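Local coordinates for arginine decarboxylase (Campylobacter jejuni subsp. jejuni, PDB 3NZP), which probably catalyses the pyridoxal-phosphate-dependent decarboxylation of arginine to agmatine, an early step in making polyamines such as spermidine, at residues B[61-66]-B[102-107]; B[70-75]-B[295-300]; B[332-337]-B[440-445]; B[446-451]-B[530-535]. One frame throughout, in Å; residues are numbered along the deposited sequence.

Contact 1: residues B[61-66]-B[102-107]; sequences NIYGNF and KDYNYG
Three tyrosines cluster where helix 52-72 meets the loop 102-107, and the ring of Tyr63 meets both of the others, one over a face and one at its edge. One CH-pi contact is clear: Tyr104 CB lies over the face of the Tyr63 ring, 3.9 Å from its centroid and 13° off the ring normal. The aromatic pairs are less regular. The planes of Tyr63 and Tyr104 are inclined at 45°, with Tyr104 CD1 3.8 Å from Tyr63 CG. Tyr106 comes to the rim of the same ring instead, its CD2 3.6 Å from Tyr63 CE1 and near the Tyr63 plane. With chi1 at -150° the Tyr106 ring extends toward helix 52-72, its OH 4.0 Å from Ile62 CD1. Among polar atoms, Tyr63 OH is hydrogen-bonded to Ala81 N of strand 79-84, which ties the tip of Tyr63 to that strand; Tyr104 O also lies 3.1 Å from Tyr63 OH. With strands 79-84 and 107-110 adjoining in the closed parallel sheet, this is outer-layer packing of a TIM-type barrel, a helix laid against the loop that leads into the second strand.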
# COMPACT_ATOMS: atom_id res chain seq x y z
N ASN B 61 -8.81 4.04 -29.08
CA ASN B 61 -9.43 5.26 -28.63
C ASN B 61 -8.34 6.34 -28.52
O ASN B 61 -8.57 7.49 -28.87
CB ASN B 61 -10.13 4.99 -27.31
CG ASN B 61 -11.00 6.13 -26.87
OD1 ASN B 61 -11.70 6.75 -27.69
ND2 ASN B 61 -10.99 6.43 -25.58
N ILE B 62 -7.16 5.97 -28.05
CA ILE B 62 -6.06 6.92 -27.93
C ILE B 62 -5.59 7.31 -29.33
O ILE B 62 -5.62 8.49 -29.69
CB ILE B 62 -4.87 6.32 -27.14
CG1 ILE B 62 -5.27 6.10 -25.68
CG2 ILE B 62 -3.66 7.24 -27.18
CD1 ILE B 62 -4.20 5.48 -24.85
N TYR B 63 -5.18 6.33 -30.12
CA TYR B 63 -4.74 6.61 -31.48
C TYR B 63 -5.84 7.33 -32.26
O TYR B 63 -5.57 8.25 -33.05
CB TYR B 63 -4.34 5.32 -32.19
CG TYR B 63 -2.94 4.91 -31.83
CD1 TYR B 63 -2.67 4.20 -30.66
CD2 TYR B 63 -1.88 5.27 -32.64
CE1 TYR B 63 -1.36 3.88 -30.31
CE2 TYR B 63 -0.58 4.96 -32.31
CZ TYR B 63 -0.32 4.27 -31.15
OH TYR B 63 0.99 3.99 -30.85
N GLY B 64 -7.09 6.93 -32.02
CA GLY B 64 -8.22 7.55 -32.69
C GLY B 64 -8.27 9.05 -32.49
O GLY B 64 -8.32 9.81 -33.45
N ASN B 65 -8.24 9.49 -31.24
CA ASN B 65 -8.29 10.91 -30.95
C ASN B 65 -7.08 11.69 -31.42
O ASN B 65 -7.22 12.77 -31.99
CB ASN B 65 -8.46 11.14 -29.46
CG ASN B 65 -9.87 10.94 -29.01
OD1 ASN B 65 -10.33 9.81 -28.90
ND2 ASN B 65 -10.59 12.04 -28.78
N PHE B 66 -5.89 11.16 -31.18
CA PHE B 66 -4.71 11.87 -31.60
C PHE B 66 -4.62 11.96 -33.11
O PHE B 66 -4.04 12.91 -33.64
CB PHE B 66 -3.44 11.24 -30.99
CG PHE B 66 -3.00 11.89 -29.72
CD1 PHE B 66 -2.24 13.06 -29.76
CD2 PHE B 66 -3.40 11.40 -28.49
CE1 PHE B 66 -1.90 13.72 -28.58
CE2 PHE B 66 -3.06 12.05 -27.30
CZ PHE B 66 -2.31 13.22 -27.35
N LYS B 102 -0.26 -4.15 -31.49
CA LYS B 102 0.73 -4.38 -32.54
C LYS B 102 0.46 -3.55 -33.79
O LYS B 102 1.36 -2.89 -34.31
CB LYS B 102 0.78 -5.85 -32.94
CG LYS B 102 1.89 -6.15 -33.93
CD LYS B 102 1.94 -7.63 -34.24
CE LYS B 102 3.13 -7.96 -35.11
NZ LYS B 102 3.18 -9.43 -35.44
N ASP B 103 -0.78 -3.61 -34.24
CA ASP B 103 -1.21 -2.90 -35.43
C ASP B 103 -1.04 -1.39 -35.29
O ASP B 103 -1.05 -0.67 -36.28
CB ASP B 103 -2.68 -3.22 -35.72
CG ASP B 103 -2.87 -4.59 -36.33
OD1 ASP B 103 -3.97 -5.18 -36.14
OD2 ASP B 103 -1.93 -5.08 -37.01
N TYR B 104 -0.86 -0.93 -34.06
CA TYR B 104 -0.71 0.50 -33.81
C TYR B 104 0.73 0.88 -33.48
O TYR B 104 1.04 2.05 -33.24
CB TYR B 104 -1.62 0.90 -32.66
CG TYR B 104 -3.07 0.62 -32.93
CD1 TYR B 104 -3.90 1.59 -33.49
CD2 TYR B 104 -3.62 -0.63 -32.65
CE1 TYR B 104 -5.24 1.34 -33.75
CE2 TYR B 104 -4.96 -0.89 -32.90
CZ TYR B 104 -5.77 0.09 -33.45
OH TYR B 104 -7.10 -0.16 -33.65
N ASN B 105 1.60 -0.12 -33.49
CA ASN B 105 3.01 0.08 -33.19
C ASN B 105 3.16 0.61 -31.76
O ASN B 105 4.05 1.42 -31.47
CB ASN B 105 3.63 1.06 -34.17
CG ASN B 105 5.14 1.01 -34.14
OD1 ASN B 105 5.81 2.04 -34.19
ND2 ASN B 105 5.68 -0.20 -34.08
N TYR B 106 2.28 0.14 -30.89
CA TYR B 106 2.26 0.53 -29.48
C TYR B 106 3.53 0.00 -28.81
O TYR B 106 3.85 -1.18 -28.91
CB TYR B 106 1.01 -0.06 -28.82
CG TYR B 106 0.45 0.75 -27.67
CD1 TYR B 106 1.18 0.93 -26.51
CD2 TYR B 106 -0.81 1.33 -27.76
CE1 TYR B 106 0.68 1.67 -25.44
CE2 TYR B 106 -1.33 2.07 -26.70
CZ TYR B 106 -0.58 2.24 -25.54
OH TYR B 106 -1.09 2.97 -24.48
N GLY B 107 4.25 0.88 -28.13
CA GLY B 107 5.49 0.48 -27.49
C GLY B 107 5.37 0.16 -26.01
O GLY B 107 4.27 0.10 -25.46

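Contact 2: residues B[70-75]-B[295-300]; sequences RKEFGY and YANDVV
A Schellman motif closes helix 52-72 here, and the turn it makes is packed against helix 292-309 of the barrel's outer layer. Gly74, with positive phi, takes the C-prime position: Tyr75 N bonds to Arg70 O at 2.7 Å and Gly74 N to Lys71 O at 3.0 Å. The reversal brings Phe73 and Tyr75 round to the same valine. Val300 CG1 is the centre of the apolar contact, 3.5 Å from Tyr75 CB and 4.1 Å from Phe73 CD1, while its other methyl, CG2, meets Arg70 CG at 3.9 Å. Having CG1 anti to the backbone N (chi1 178°) sends one branch to the two aromatic residues and leaves the second for the arginine's aliphatic stem. One turn earlier, Asn297 reaches the edge of the Phe73 ring: its OD1 is 3.5 Å from Phe73 CE1, and the amide and ring planes are 61° apart. Glu72 CG lies over a face of that ring, toward the rim. No hydrogen bond joins the carboxylate to the amide, since Glu72 OE1 and Asn297 OD1, 3.4 Å apart, are both acceptors. Arg293 reconciles them, forming a salt bridge with Glu72 and donating to Asn297 OD1. The guanidinium of Arg70 turns away to Gly77 O and Asn67, and Tyr75 OH bonds to Pro315 O. Beneath the two helices lies strand 316-319, whose Ile317 touches Tyr75, Val299 and Val300, while Phe66 and Ala69 of helix 52-72 extend the packing along helix 292-309.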
# COMPACT_ATOMS: atom_id res chain seq x y z
N ARG B 70 -4.68 15.38 -35.10
CA ARG B 70 -3.61 15.77 -36.00
C ARG B 70 -4.14 16.25 -37.33
O ARG B 70 -3.63 17.22 -37.90
CB ARG B 70 -2.63 14.63 -36.21
CG ARG B 70 -1.54 14.61 -35.16
CD ARG B 70 -0.39 13.79 -35.66
NE ARG B 70 -0.87 12.48 -36.05
CZ ARG B 70 -0.25 11.69 -36.92
NH1 ARG B 70 -0.75 10.50 -37.21
NH2 ARG B 70 0.87 12.11 -37.49
N LYS B 71 -5.18 15.59 -37.83
CA LYS B 71 -5.76 15.98 -39.11
C LYS B 71 -6.44 17.33 -39.04
O LYS B 71 -6.37 18.13 -39.97
CB LYS B 71 -6.76 14.91 -39.59
CG LYS B 71 -6.09 13.60 -40.01
CD LYS B 71 -5.13 13.81 -41.19
CE LYS B 71 -4.51 12.51 -41.69
NZ LYS B 71 -3.80 12.72 -42.99
N GLU B 72 -7.10 17.59 -37.91
CA GLU B 72 -7.80 18.85 -37.71
C GLU B 72 -6.84 20.00 -37.94
O GLU B 72 -7.12 20.89 -38.72
CB GLU B 72 -8.38 18.94 -36.31
CG GLU B 72 -9.34 20.10 -36.14
CD GLU B 72 -9.71 20.36 -34.69
OE1 GLU B 72 -10.20 19.42 -34.02
OE2 GLU B 72 -9.53 21.50 -34.22
N PHE B 73 -5.70 19.98 -37.28
CA PHE B 73 -4.76 21.08 -37.48
C PHE B 73 -3.69 20.74 -38.49
O PHE B 73 -2.65 21.39 -38.54
CB PHE B 73 -4.11 21.46 -36.16
CG PHE B 73 -5.09 21.60 -35.04
CD1 PHE B 73 -5.62 20.48 -34.43
CD2 PHE B 73 -5.49 22.86 -34.62
CE1 PHE B 73 -6.55 20.60 -33.41
CE2 PHE B 73 -6.42 22.99 -33.60
CZ PHE B 73 -6.95 21.86 -32.99
N GLY B 74 -3.93 19.72 -39.31
CA GLY B 74 -2.95 19.33 -40.31
C GLY B 74 -1.55 19.25 -39.76
O GLY B 74 -0.64 19.91 -40.27
N TYR B 75 -1.36 18.44 -38.71
CA TYR B 75 -0.06 18.26 -38.06
C TYR B 75 0.84 17.30 -38.85
O TYR B 75 0.47 16.16 -39.11
CB TYR B 75 -0.27 17.73 -36.63
CG TYR B 75 0.96 17.85 -35.75
CD1 TYR B 75 1.79 16.75 -35.49
CD2 TYR B 75 1.31 19.08 -35.18
CE1 TYR B 75 2.93 16.88 -34.70
CE2 TYR B 75 2.44 19.21 -34.39
CZ TYR B 75 3.25 18.11 -34.16
OH TYR B 75 4.38 18.27 -33.38
N TYR B 295 -7.39 17.02 -24.76
CA TYR B 295 -6.00 16.76 -24.46
C TYR B 295 -5.23 16.64 -25.77
O TYR B 295 -4.19 17.27 -25.96
CB TYR B 295 -5.89 15.48 -23.63
CG TYR B 295 -4.49 15.02 -23.35
CD1 TYR B 295 -3.90 14.03 -24.13
CD2 TYR B 295 -3.75 15.56 -22.31
CE1 TYR B 295 -2.60 13.60 -23.88
CE2 TYR B 295 -2.46 15.14 -22.05
CZ TYR B 295 -1.89 14.16 -22.84
OH TYR B 295 -0.59 13.75 -22.61
N ALA B 296 -5.75 15.84 -26.70
CA ALA B 296 -5.09 15.68 -27.99
C ALA B 296 -5.03 16.99 -28.77
O ALA B 296 -3.95 17.41 -29.21
CB ALA B 296 -5.79 14.58 -28.81
N ASN B 297 -6.17 17.66 -28.95
CA ASN B 297 -6.16 18.91 -29.69
C ASN B 297 -5.15 19.88 -29.08
O ASN B 297 -4.37 20.50 -29.80
CB ASN B 297 -7.55 19.56 -29.70
CG ASN B 297 -8.55 18.78 -30.51
OD1 ASN B 297 -8.20 18.17 -31.51
ND2 ASN B 297 -9.81 18.82 -30.09
N ASP B 298 -5.17 20.00 -27.76
CA ASP B 298 -4.23 20.89 -27.09
C ASP B 298 -2.78 20.53 -27.42
O ASP B 298 -1.98 21.41 -27.73
CB ASP B 298 -4.46 20.89 -25.59
CG ASP B 298 -5.70 21.65 -25.20
OD1 ASP B 298 -6.13 21.59 -24.02
OD2 ASP B 298 -6.26 22.32 -26.09
N VAL B 299 -2.44 19.25 -27.35
CA VAL B 299 -1.07 18.84 -27.64
C VAL B 299 -0.68 19.21 -29.05
O VAL B 299 0.34 19.87 -29.27
CB VAL B 299 -0.87 17.31 -27.45
CG1 VAL B 299 0.53 16.89 -27.90
CG2 VAL B 299 -1.08 16.94 -25.99
N VAL B 300 -1.49 18.81 -30.02
CA VAL B 300 -1.19 19.09 -31.41
C VAL B 300 -1.12 20.58 -31.71
O VAL B 300 -0.28 21.03 -32.48
CB VAL B 300 -2.22 18.46 -32.33
CG1 VAL B 300 -1.91 18.81 -33.76
CG2 VAL B 300 -2.23 16.97 -32.13

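Contact 3: residues B[332-337]-B[440-445]; sequences LIAPVL and YLVNFS
Two backbone hydrogen bonds join strand 332-337 to 440-445: Asn443 N donates to Pro335 O at 3.0 Å, and Leu337 N donates to Leu441 O. Between them Val336 and Val442 form an antiparallel non-hydrogen-bonded pair, their CA atoms 4.4 Å apart and their side chains on one face of the sheet. On that face Val336 CG1 reaches Tyr440 CB at 3.9 Å and lies at the edge of the tyrosine ring, whose hydroxyl bonds to His500 O. Leu337 packs on the other side, where its CD1 comes to 3.5 Å from Asn443 CB; CG anti to the carbonyl carbon (chi1 -56°) directs both methyls over the asparagine. Leu337 CB also meets Leu441 CD2. Beyond Val442 the regular pairing ends: Asn443 is the centre of an inverse gamma turn, and the chain swings Phe444 back toward the first strand. There Ala334 CB faces Phe444 CB at 3.8 Å, and Leu332 CD1 touches Phe444 CD2 at 4.0 Å. The Phe444 ring also stacks on Phe513 of strand 510-513, and Leu441 packs on Phe134 of the second subunit. The axes of the two short strand segments, 332-337 and 440-442, run at 133°, well splayed from antiparallel. The pair belongs to the mixed, curled sheet of the beta domain that accompanies the barrel in this decarboxylase family, with strand 330-341 bridging strands 438-442 and 510-513.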
# COMPACT_ATOMS: atom_id res chain seq x y z
N LEU B 332 -13.32 -6.24 -10.63
CA LEU B 332 -13.17 -7.08 -9.45
C LEU B 332 -14.55 -7.42 -8.90
O LEU B 332 -15.21 -6.57 -8.31
CB LEU B 332 -12.36 -6.34 -8.38
CG LEU B 332 -11.84 -7.15 -7.18
CD1 LEU B 332 -12.92 -7.35 -6.16
CD2 LEU B 332 -11.31 -8.49 -7.69
N ILE B 333 -14.99 -8.65 -9.12
CA ILE B 333 -16.30 -9.10 -8.63
C ILE B 333 -16.15 -9.81 -7.30
O ILE B 333 -15.27 -10.67 -7.14
CB ILE B 333 -16.97 -10.09 -9.61
CG1 ILE B 333 -17.39 -9.37 -10.88
CG2 ILE B 333 -18.14 -10.78 -8.94
CD1 ILE B 333 -16.29 -9.29 -11.91
N ALA B 334 -17.00 -9.47 -6.34
CA ALA B 334 -16.96 -10.10 -5.02
C ALA B 334 -18.37 -10.30 -4.48
O ALA B 334 -19.15 -9.37 -4.42
CB ALA B 334 -16.16 -9.24 -4.06
N PRO B 335 -18.71 -11.54 -4.10
CA PRO B 335 -20.05 -11.85 -3.57
C PRO B 335 -20.26 -11.31 -2.15
O PRO B 335 -19.34 -11.27 -1.34
CB PRO B 335 -20.09 -13.38 -3.63
CG PRO B 335 -18.69 -13.76 -3.35
CD PRO B 335 -17.89 -12.77 -4.19
N VAL B 336 -21.49 -10.89 -1.85
CA VAL B 336 -21.78 -10.37 -0.52
C VAL B 336 -21.96 -11.52 0.45
O VAL B 336 -22.91 -12.29 0.32
CB VAL B 336 -23.07 -9.54 -0.49
CG1 VAL B 336 -23.18 -8.84 0.86
CG2 VAL B 336 -23.08 -8.52 -1.61
N LEU B 337 -21.05 -11.65 1.41
CA LEU B 337 -21.12 -12.72 2.40
C LEU B 337 -22.23 -12.52 3.42
O LEU B 337 -23.12 -13.34 3.51
CB LEU B 337 -19.80 -12.84 3.13
CG LEU B 337 -18.61 -13.06 2.20
CD1 LEU B 337 -17.29 -13.01 2.96
CD2 LEU B 337 -18.80 -14.39 1.51
N TYR B 440 -22.77 -4.07 3.96
CA TYR B 440 -22.58 -5.30 3.18
C TYR B 440 -21.16 -5.81 3.26
O TYR B 440 -20.22 -5.13 2.87
CB TYR B 440 -22.94 -5.07 1.71
CG TYR B 440 -24.39 -4.68 1.46
CD1 TYR B 440 -24.90 -3.48 1.95
CD2 TYR B 440 -25.23 -5.50 0.71
CE1 TYR B 440 -26.22 -3.11 1.71
CE2 TYR B 440 -26.55 -5.15 0.46
CZ TYR B 440 -27.04 -3.95 0.96
OH TYR B 440 -28.34 -3.58 0.71
N LEU B 441 -21.01 -7.02 3.78
CA LEU B 441 -19.72 -7.66 3.93
C LEU B 441 -19.38 -8.38 2.63
O LEU B 441 -20.01 -9.38 2.28
CB LEU B 441 -19.79 -8.66 5.08
CG LEU B 441 -18.50 -9.41 5.39
CD1 LEU B 441 -17.51 -8.45 6.03
CD2 LEU B 441 -18.79 -10.58 6.31
N VAL B 442 -18.38 -7.87 1.91
CA VAL B 442 -17.97 -8.46 0.63
C VAL B 442 -16.75 -9.35 0.77
O VAL B 442 -15.78 -8.99 1.42
CB VAL B 442 -17.64 -7.39 -0.43
CG1 VAL B 442 -18.01 -7.90 -1.82
CG2 VAL B 442 -18.36 -6.10 -0.12
N ASN B 443 -16.81 -10.50 0.12
CA ASN B 443 -15.73 -11.47 0.16
C ASN B 443 -14.52 -11.04 -0.66
O ASN B 443 -14.30 -11.54 -1.76
CB ASN B 443 -16.23 -12.82 -0.37
CG ASN B 443 -15.28 -13.96 -0.06
OD1 ASN B 443 -15.48 -15.08 -0.52
ND2 ASN B 443 -14.24 -13.68 0.73
N PHE B 444 -13.76 -10.09 -0.14
CA PHE B 444 -12.57 -9.65 -0.85
C PHE B 444 -11.75 -8.81 0.11
O PHE B 444 -12.13 -8.67 1.28
CB PHE B 444 -12.93 -8.82 -2.08
CG PHE B 444 -13.28 -7.41 -1.77
CD1 PHE B 444 -14.36 -7.12 -0.94
CD2 PHE B 444 -12.53 -6.36 -2.29
CE1 PHE B 444 -14.69 -5.80 -0.62
CE2 PHE B 444 -12.84 -5.03 -1.98
CZ PHE B 444 -13.93 -4.75 -1.14
N SER B 445 -10.65 -8.27 -0.36
CA SER B 445 -9.79 -7.45 0.49
C SER B 445 -9.62 -6.05 -0.10
O SER B 445 -9.24 -5.90 -1.26
CB SER B 445 -8.43 -8.15 0.65
OG SER B 445 -7.61 -7.50 1.62

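Contact 4: residues B[446-451]-B[530-535]; sequences LFQSMP and FTHPTE
Gln448 lies across the backbone of 530-533, and each part of its side chain has a neighbour there. CB is 3.9 Å from Phe530 O. CG, anti to the backbone N (chi1 171°), lies a little closer to that oxygen and 4.1 Å from Pro533 CD. A bend at chi2 (65°) then lays the amide along the peptide chain: CD is 3.5 Å from Phe530 O, and the two amide atoms part to different residues. NE2 stands 3.2 Å from Phe530 O, too oblique to count as a hydrogen bond. OE1 turns to His532, 3.6 Å from its CB; the same holds for His532 N. Across these two segments the amide is in van der Waals contact, with no hydrogen bond assigned. Next to it, Ser449 OG touches Pro533 CG at 3.7 Å. The histidine is fixed separately: ND1 donates to Pro533 O at 2.7 Å, on a lone pair in the carbonyl plane, though bent and with the oxygen tilted from the ring plane, and NE2 bonds to Glu521. Phe530 directs its ring away, to Tyr605 and to Ser112 of the second subunit. This is loop-to-loop packing in the beta domain, joining the lead-in to strand 534-540 to the loop before helix 451-455, the side chain of Phe530 about 7 Å from that of Cys483, the predicted proton donor.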
# COMPACT_ATOMS: atom_id res chain seq x y z
N LEU B 446 -9.94 -5.03 0.71
CA LEU B 446 -9.81 -3.62 0.29
C LEU B 446 -8.36 -3.15 0.36
O LEU B 446 -8.07 -1.96 0.20
CB LEU B 446 -10.68 -2.71 1.17
CG LEU B 446 -12.15 -2.55 0.77
CD1 LEU B 446 -12.91 -1.79 1.85
CD2 LEU B 446 -12.24 -1.80 -0.55
N PHE B 447 -7.45 -4.09 0.62
CA PHE B 447 -6.03 -3.79 0.68
C PHE B 447 -5.34 -4.58 -0.41
O PHE B 447 -4.29 -4.19 -0.89
CB PHE B 447 -5.45 -4.18 2.04
CG PHE B 447 -5.81 -3.23 3.14
CD1 PHE B 447 -7.13 -3.11 3.57
CD2 PHE B 447 -4.84 -2.42 3.72
CE1 PHE B 447 -7.48 -2.20 4.56
CE2 PHE B 447 -5.18 -1.50 4.71
CZ PHE B 447 -6.50 -1.39 5.13
N GLN B 448 -5.94 -5.70 -0.79
CA GLN B 448 -5.37 -6.54 -1.81
C GLN B 448 -5.68 -6.06 -3.22
O GLN B 448 -4.78 -5.71 -3.97
CB GLN B 448 -5.84 -7.99 -1.65
CG GLN B 448 -5.45 -8.91 -2.81
CD GLN B 448 -3.94 -9.12 -2.96
OE1 GLN B 448 -3.47 -9.54 -4.02
NE2 GLN B 448 -3.19 -8.85 -1.90
N SER B 449 -6.96 -6.05 -3.58
CA SER B 449 -7.34 -5.64 -4.93
C SER B 449 -7.52 -4.15 -5.12
O SER B 449 -7.52 -3.67 -6.25
CB SER B 449 -8.62 -6.34 -5.35
OG SER B 449 -8.50 -7.74 -5.21
N MSE B 450 -7.67 -3.42 -4.02
CA MSE B 450 -7.88 -1.98 -4.11
C MSE B 450 -7.06 -1.17 -3.12
O MSE B 450 -7.59 -0.55 -2.19
CB MSE B 450 -9.36 -1.65 -3.93
CG MSE B 450 -10.17 -1.76 -5.21
SE MSE B 450 -12.06 -2.08 -4.90
CE MSE B 450 -12.06 -4.00 -4.95
N PRO B 451 -5.73 -1.16 -3.30
CA PRO B 451 -4.84 -0.42 -2.42
C PRO B 451 -5.01 1.10 -2.56
O PRO B 451 -5.00 1.81 -1.55
CB PRO B 451 -3.45 -0.90 -2.85
CG PRO B 451 -3.64 -1.18 -4.32
CD PRO B 451 -4.98 -1.89 -4.34
N PHE B 530 -4.28 -12.46 2.53
CA PHE B 530 -5.27 -12.73 1.50
C PHE B 530 -4.58 -12.52 0.16
O PHE B 530 -4.39 -11.39 -0.28
CB PHE B 530 -6.48 -11.77 1.61
CG PHE B 530 -7.37 -12.05 2.80
CD1 PHE B 530 -7.26 -11.30 3.96
CD2 PHE B 530 -8.29 -13.09 2.76
CE1 PHE B 530 -8.05 -11.59 5.08
CE2 PHE B 530 -9.09 -13.39 3.87
CZ PHE B 530 -8.97 -12.64 5.03
N THR B 531 -4.18 -13.62 -0.48
CA THR B 531 -3.47 -13.53 -1.76
C THR B 531 -4.34 -13.09 -2.92
O THR B 531 -5.57 -13.06 -2.82
CB THR B 531 -2.81 -14.87 -2.15
OG1 THR B 531 -3.83 -15.84 -2.45
CG2 THR B 531 -1.91 -15.38 -1.02
N HIS B 532 -3.69 -12.73 -4.02
CA HIS B 532 -4.38 -12.27 -5.21
C HIS B 532 -5.54 -13.22 -5.50
O HIS B 532 -5.39 -14.44 -5.43
CB HIS B 532 -3.38 -12.21 -6.38
CG HIS B 532 -3.92 -11.59 -7.63
ND1 HIS B 532 -5.17 -11.88 -8.13
CD2 HIS B 532 -3.34 -10.76 -8.54
CE1 HIS B 532 -5.34 -11.26 -9.29
NE2 HIS B 532 -4.24 -10.58 -9.56
N PRO B 533 -6.74 -12.68 -5.77
CA PRO B 533 -7.90 -13.52 -6.04
C PRO B 533 -7.78 -14.22 -7.38
O PRO B 533 -6.91 -13.89 -8.18
CB PRO B 533 -9.06 -12.52 -5.99
CG PRO B 533 -8.44 -11.25 -6.44
CD PRO B 533 -7.11 -11.25 -5.73
N THR B 534 -8.64 -15.20 -7.62
CA THR B 534 -8.58 -15.91 -8.89
C THR B 534 -8.88 -14.92 -10.01
O THR B 534 -9.78 -14.10 -9.90
CB THR B 534 -9.61 -17.04 -8.94
OG1 THR B 534 -9.27 -18.04 -7.99
CG2 THR B 534 -9.66 -17.64 -10.32
N GLU B 535 -8.11 -14.99 -11.09
CA GLU B 535 -8.35 -14.09 -12.21
C GLU B 535 -8.61 -14.90 -13.46
O GLU B 535 -8.10 -16.02 -13.60
CB GLU B 535 -7.18 -13.15 -12.43
CG GLU B 535 -5.95 -13.79 -13.06
CD GLU B 535 -4.87 -12.75 -13.38
OE1 GLU B 535 -4.27 -12.18 -12.42
OE2 GLU B 535 -4.63 -12.50 -14.60

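Contacts 1 and 2 share helix 52-72 and lie 15 Å apart between centres, on the barrel; Phe66 of contact 1 joins them, its CZ 3.5 Å from Tyr295 CE1. Contacts 3 and 4 belong to the beta domain, 11 Å apart between centres, and meet where Leu332 CG approaches Ser449 CB at 3.8 Å. The two pairs do not touch: contacts 1 and 4 come no nearer than about 19 Å between nearest atoms. Contact 1 approaches the cofactor, with the Tyr106 side chain about 8 Å from a bound pyridoxal phosphate; the Phe530 side chain of contact 4 is about 11 Å from a bound pyridoxal phosphate. Contact 2 lies away from the cofactor site and the predicted proton donor.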